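Local coordinates for glycolipid-binding domain-containing protein (Pseudomonas aeruginosa, PDB 2H1T), which is of unknown biochemical function but probably binds glycolipids or takes part in their metabolism, at residues A37-E40 with R41-L44; G120-D123 with G124-A127; R150-A153 with S154-L157. All coordinates share one frame; numbering follows the deposited sequence.

Contact 1. Residues A37-E40 with R41-L44; sequences APDE and RSGL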
# COMPACT_ATOMS: atom_id res chain seq x y z
N ALA A 37 -2.40 -4.06 1.29
CA ALA A 37 -3.33 -4.85 0.50
C ALA A 37 -4.30 -3.93 -0.25
O ALA A 37 -4.45 -2.76 0.09
CB ALA A 37 -4.12 -5.84 1.38
N PRO A 38 -4.90 -4.46 -1.32
CA PRO A 38 -5.91 -3.72 -2.06
C PRO A 38 -7.28 -3.91 -1.45
O PRO A 38 -7.60 -5.02 -1.00
CB PRO A 38 -5.86 -4.38 -3.43
CG PRO A 38 -5.49 -5.81 -3.14
CD PRO A 38 -4.60 -5.76 -1.95
N ASP A 39 -8.06 -2.81 -1.40
CA ASP A 39 -9.49 -2.85 -1.16
C ASP A 39 -10.15 -3.54 -2.33
O ASP A 39 -10.08 -3.05 -3.47
CB ASP A 39 -10.02 -1.41 -1.00
CG ASP A 39 -11.52 -1.35 -0.61
OD1 ASP A 39 -12.38 -1.89 -1.32
OD2 ASP A 39 -11.82 -0.70 0.39
N GLU A 40 -10.82 -4.65 -2.03
CA GLU A 40 -11.34 -5.54 -3.04
C GLU A 40 -12.61 -4.99 -3.73
O GLU A 40 -13.06 -5.57 -4.72
CB GLU A 40 -11.58 -6.93 -2.43
CG GLU A 40 -10.29 -7.60 -1.85
CD GLU A 40 -10.56 -8.61 -0.72
OE1 GLU A 40 -11.24 -9.62 -1.01
OE2 GLU A 40 -10.09 -8.39 0.45
N ARG A 41 -13.15 -3.88 -3.24
CA ARG A 41 -14.31 -3.25 -3.86
C ARG A 41 -13.91 -2.01 -4.65
O ARG A 41 -14.31 -1.85 -5.80
CB ARG A 41 -15.32 -2.85 -2.80
CG ARG A 41 -15.91 -4.07 -2.10
CD ARG A 41 -17.32 -3.86 -1.52
NE ARG A 41 -18.09 -2.84 -2.24
CZ ARG A 41 -18.58 -2.95 -3.48
NH1 ARG A 41 -18.40 -4.05 -4.22
NH2 ARG A 41 -19.25 -1.92 -4.00
N SER A 42 -13.11 -1.14 -4.04
CA SER A 42 -12.68 0.11 -4.66
C SER A 42 -11.47 -0.01 -5.59
O SER A 42 -11.25 0.87 -6.45
CB SER A 42 -12.35 1.14 -3.58
OG SER A 42 -11.06 0.96 -3.03
N GLY A 43 -10.67 -1.05 -5.41
CA GLY A 43 -9.41 -1.20 -6.15
C GLY A 43 -8.25 -0.32 -5.68
O GLY A 43 -7.22 -0.26 -6.33
N LEU A 44 -8.41 0.38 -4.57
CA LEU A 44 -7.38 1.27 -4.10
C LEU A 44 -6.71 0.68 -2.85
O LEU A 44 -7.32 -0.08 -2.09
CB LEU A 44 -7.96 2.66 -3.78
CG LEU A 44 -8.67 3.34 -4.98
CD1 LEU A 44 -9.32 4.64 -4.53
CD2 LEU A 44 -7.68 3.60 -6.11
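Asp39 and Leu44 close a tight loop at the end of strand 30-38, and the two halves of the loop run 143° apart in direction. Asp39 N donates to Leu44 O at 2.9 Å, and Gly43 N returns a bond to Asp39 O at 2.8 Å. The Asp39 side chain turns back toward residues 41-44. Its CG stands anti to the backbone N (chi1 -175°), which brings the carboxylate to the amides of Arg41 and Ser42. OD1 takes both. Arg41 N comes nearly along the C-O axis, at 2.9 Å from Asp39 OD1. Ser42 N comes from above the carboxylate plane, in an almost straight bond. Two donors on one oxygen fix the rotation of the carboxylate. The Ser42 hydroxyl lies against the same side chain, with OG 3.3 Å from Asp39 CB. Ser42 OG also accepts from Leu44 N at 3.1 Å. Gly43 has a positive phi, which glycine tolerates easily. Glu40 OE2 is hydrogen-bonded to Trp106 NE1, and the Glu40 side chain packs on Trp14 of the second subunit. The loop is the connection of a beta hairpin between strands 30-38 and 45-54, with an Asx turn at Asp39 and an ST turn at Ser42.

Contact 2. Residues G120-D123 with G124-A127; sequences GLAD and GQRA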
# COMPACT_ATOMS: atom_id res chain seq x y z
N GLY A 120 -4.20 -26.73 21.74
CA GLY A 120 -3.29 -27.84 22.00
C GLY A 120 -3.89 -29.17 21.56
O GLY A 120 -3.88 -30.15 22.30
N LEU A 121 -4.44 -29.21 20.35
CA LEU A 121 -5.16 -30.40 19.91
C LEU A 121 -4.23 -31.59 19.68
O LEU A 121 -3.05 -31.41 19.38
CB LEU A 121 -5.88 -30.07 18.60
CG LEU A 121 -7.01 -29.04 18.61
CD1 LEU A 121 -7.52 -28.79 17.18
CD2 LEU A 121 -8.19 -29.42 19.52
N ALA A 122 -4.76 -32.80 19.83
CA ALA A 122 -4.04 -34.01 19.43
C ALA A 122 -4.49 -34.39 18.05
O ALA A 122 -5.51 -33.91 17.59
CB ALA A 122 -4.32 -35.13 20.36
N ASP A 123 -3.71 -35.25 17.38
CA ASP A 123 -4.09 -35.79 16.09
C ASP A 123 -5.52 -36.29 16.09
O ASP A 123 -5.94 -37.13 16.93
CB ASP A 123 -3.21 -36.98 15.70
CG ASP A 123 -1.80 -36.59 15.27
OD1 ASP A 123 -1.48 -35.40 15.12
OD2 ASP A 123 -0.98 -37.52 15.08
N GLY A 124 -6.26 -35.82 15.11
CA GLY A 124 -7.57 -36.31 14.84
C GLY A 124 -8.59 -35.49 15.57
O GLY A 124 -9.77 -35.63 15.29
N GLN A 125 -8.14 -34.63 16.48
CA GLN A 125 -9.06 -33.91 17.35
C GLN A 125 -9.62 -32.69 16.69
O GLN A 125 -8.88 -31.88 16.17
CB GLN A 125 -8.35 -33.47 18.62
CG GLN A 125 -9.24 -33.08 19.76
CD GLN A 125 -8.44 -32.64 20.99
OE1 GLN A 125 -7.23 -32.88 21.09
NE2 GLN A 125 -9.11 -31.93 21.89
N ARG A 126 -10.94 -32.53 16.80
CA ARG A 126 -11.66 -31.40 16.24
C ARG A 126 -12.13 -30.47 17.35
O ARG A 126 -12.55 -30.92 18.44
CB ARG A 126 -12.86 -31.94 15.43
CG ARG A 126 -13.86 -30.90 15.00
CD ARG A 126 -15.14 -31.55 14.49
NE ARG A 126 -16.07 -30.54 13.96
CZ ARG A 126 -16.10 -30.09 12.70
NH1 ARG A 126 -15.25 -30.58 11.81
NH2 ARG A 126 -16.98 -29.16 12.34
N ALA A 127 -12.06 -29.17 17.10
CA ALA A 127 -12.70 -28.17 17.96
C ALA A 127 -13.51 -27.17 17.15
O ALA A 127 -13.08 -26.72 16.08
CB ALA A 127 -11.66 -27.44 18.78
O HOH W 1 -5.32 -32.39 23.12
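Ala122 and Gln125 are the ends of a type II beta turn that leads into strand 126-135, and segments 120-123 and 124-127 run 142° apart, end to end. Gln125 N donates to Ala122 O at 2.9 Å. Gly124 sits where a CB would be jammed against the carbonyl oxygen of Asp123, so the backbone here calls for glycine. The Gln125 side chain then folds back across the turn. Its CG is anti to the backbone N (chi1 -163°) and the chain runs on extended, which carries the amide to the start of the loop. There OE1 accepts from Ala122 N at 2.8 Å in a nearly straight bond, with the donor tilted 25° from the amide carbonyl plane. The loop is thus tied by a backbone bond and a side-chain bond. Leu121 CD2 lies over one face of the Gln125 amide, 3.5 Å from Gln125 CD. The other methyl, CD1, rests near Gln125 O. Leu121 CD2 also reaches Ala127 CB, at 4.1 Å. Asp123 turns its carboxylate away to form a salt bridge with Arg150. One water donates to both Gly120 O and Gln125 OE1, at 2.8 Å each, so Gln125 OE1 has a second donor besides Ala122 N.

Contact 3. Residues R150-A153 with S154-L157; sequences RLDA and SHYL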
# COMPACT_ATOMS: atom_id res chain seq x y z
N ARG A 150 -6.85 -31.05 13.98
CA ARG A 150 -5.47 -31.43 13.80
C ARG A 150 -5.34 -32.74 13.02
O ARG A 150 -5.84 -33.79 13.43
CB ARG A 150 -4.73 -31.50 15.14
CG ARG A 150 -3.33 -32.06 15.02
CD ARG A 150 -2.52 -31.89 16.28
NE ARG A 150 -1.45 -32.85 16.33
CZ ARG A 150 -0.36 -32.76 17.08
NH1 ARG A 150 -0.15 -31.71 17.85
NH2 ARG A 150 0.57 -33.72 16.99
N LEU A 151 -4.64 -32.68 11.90
CA LEU A 151 -4.49 -33.85 11.01
C LEU A 151 -3.19 -34.55 11.38
O LEU A 151 -3.13 -35.78 11.49
CB LEU A 151 -4.50 -33.46 9.53
CG LEU A 151 -5.74 -32.67 9.05
CD1 LEU A 151 -5.57 -32.29 7.57
CD2 LEU A 151 -7.02 -33.48 9.30
N ASP A 152 -2.14 -33.74 11.53
CA ASP A 152 -0.86 -34.19 12.10
C ASP A 152 -0.19 -32.97 12.72
O ASP A 152 -0.81 -31.90 12.78
CB ASP A 152 0.01 -34.96 11.06
CG ASP A 152 0.48 -34.12 9.89
OD1 ASP A 152 0.51 -32.88 9.97
OD2 ASP A 152 0.92 -34.72 8.88
N ALA A 153 1.05 -33.12 13.21
CA ALA A 153 1.70 -31.97 13.90
C ALA A 153 1.78 -30.74 13.04
O ALA A 153 1.70 -29.64 13.56
CB ALA A 153 3.10 -32.31 14.36
N SER A 154 1.93 -30.91 11.74
CA SER A 154 2.15 -29.74 10.87
C SER A 154 0.95 -29.37 9.95
O SER A 154 1.03 -28.41 9.17
CB SER A 154 3.45 -29.95 10.09
OG SER A 154 3.26 -30.89 9.05
N HIS A 155 -0.16 -30.09 10.07
CA HIS A 155 -1.31 -29.82 9.23
C HIS A 155 -2.58 -29.74 10.06
O HIS A 155 -2.87 -30.65 10.85
CB HIS A 155 -1.51 -30.91 8.19
CG HIS A 155 -0.43 -31.02 7.18
ND1 HIS A 155 0.71 -31.77 7.39
CD2 HIS A 155 -0.31 -30.50 5.93
CE1 HIS A 155 1.48 -31.71 6.32
NE2 HIS A 155 0.88 -30.95 5.42
N TYR A 156 -3.35 -28.67 9.80
CA TYR A 156 -4.65 -28.42 10.39
C TYR A 156 -5.71 -28.20 9.31
O TYR A 156 -5.49 -27.44 8.35
CB TYR A 156 -4.58 -27.16 11.26
CG TYR A 156 -3.95 -27.44 12.59
CD1 TYR A 156 -2.57 -27.54 12.71
CD2 TYR A 156 -4.73 -27.68 13.73
CE1 TYR A 156 -1.98 -27.85 13.94
CE2 TYR A 156 -4.13 -27.95 14.97
CZ TYR A 156 -2.77 -28.06 15.06
OH TYR A 156 -2.17 -28.37 16.26
N LEU A 157 -6.86 -28.86 9.48
CA LEU A 157 -8.04 -28.58 8.67
C LEU A 157 -8.86 -27.44 9.27
O LEU A 157 -9.36 -27.53 10.40
CB LEU A 157 -8.90 -29.82 8.50
CG LEU A 157 -10.17 -29.68 7.65
CD1 LEU A 157 -9.81 -29.47 6.17
CD2 LEU A 157 -11.03 -30.88 7.87
O HOH W 2 0.85 -28.76 15.85
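The Tyr156 ring and the Arg150 side chain cross on one side of a beta hairpin, with the guanidinium and ring planes 71° apart. Arg150 CA lies over the ring in an off-centre CH-pi contact, 4.2 Å from the Tyr156 centroid. A water lies at the ring edge, in its plane. One face of the Arg150 guanidinium carries Ala153 CA, toward the edge of the group rather than over its middle. The His155 ring has Asp152 OD1 at its edge and in its plane.

Strands 142-152 and 155-160 form this hairpin, joined by a type I turn from Asp152 to His155. A classic beta bulge runs into the turn, with Asp152 and His155 shared by both: Leu151 and Asp152 both face His155. His155 O accepts from Leu151 N at 2.9 Å and from Asp152 N at 3.2 Å. The second donor lies in the carbonyl plane, on a lone pair.

Arg150 is extended, and its CD comes 3.5 Å from Tyr156 OH. Its NE has Asp123 as partner. Asp152 CG stands between its backbone N and carbonyl carbon (chi1 65°), which lays the carboxylate beside His155. The two side chains point the same way, with the carboxylate and ring planes 56° apart. His155 ND1 donates to the syn side of Asp152 OD1 at 2.8 Å, while Ser154 N adds a weak bond to that oxygen. Leu151 CD2 packs on Leu157 CB at 4.2 Å, and His155 also leans on Val169 and Leu171. At the turn, the water donates to Ala153 O at 2.6 Å and lies 3.1 Å from Tyr156 OH.

In the fold
Contacts 2 and 3 are neighbours in space, with centres about 8 Å apart. Strands 126-135 and 142-152 lie side by side in the mixed sheet, so the loop at 120-127 abuts the hairpin at 150-157. Across this border Asp123 OD1 is 2.8 Å from Arg150 NE. Gly124 N and Arg150 O, 2.7 Å apart, probably form a hydrogen bond. Contact 1 belongs to the other, antiparallel sheet. Its centre is about 36 Å from that of contact 2 and 33 Å from that of contact 3, and it touches neither. Contacts 1 and 2 lie on opposite sides of the chain's centre. Of the three, contact 1 alone meets the second subunit.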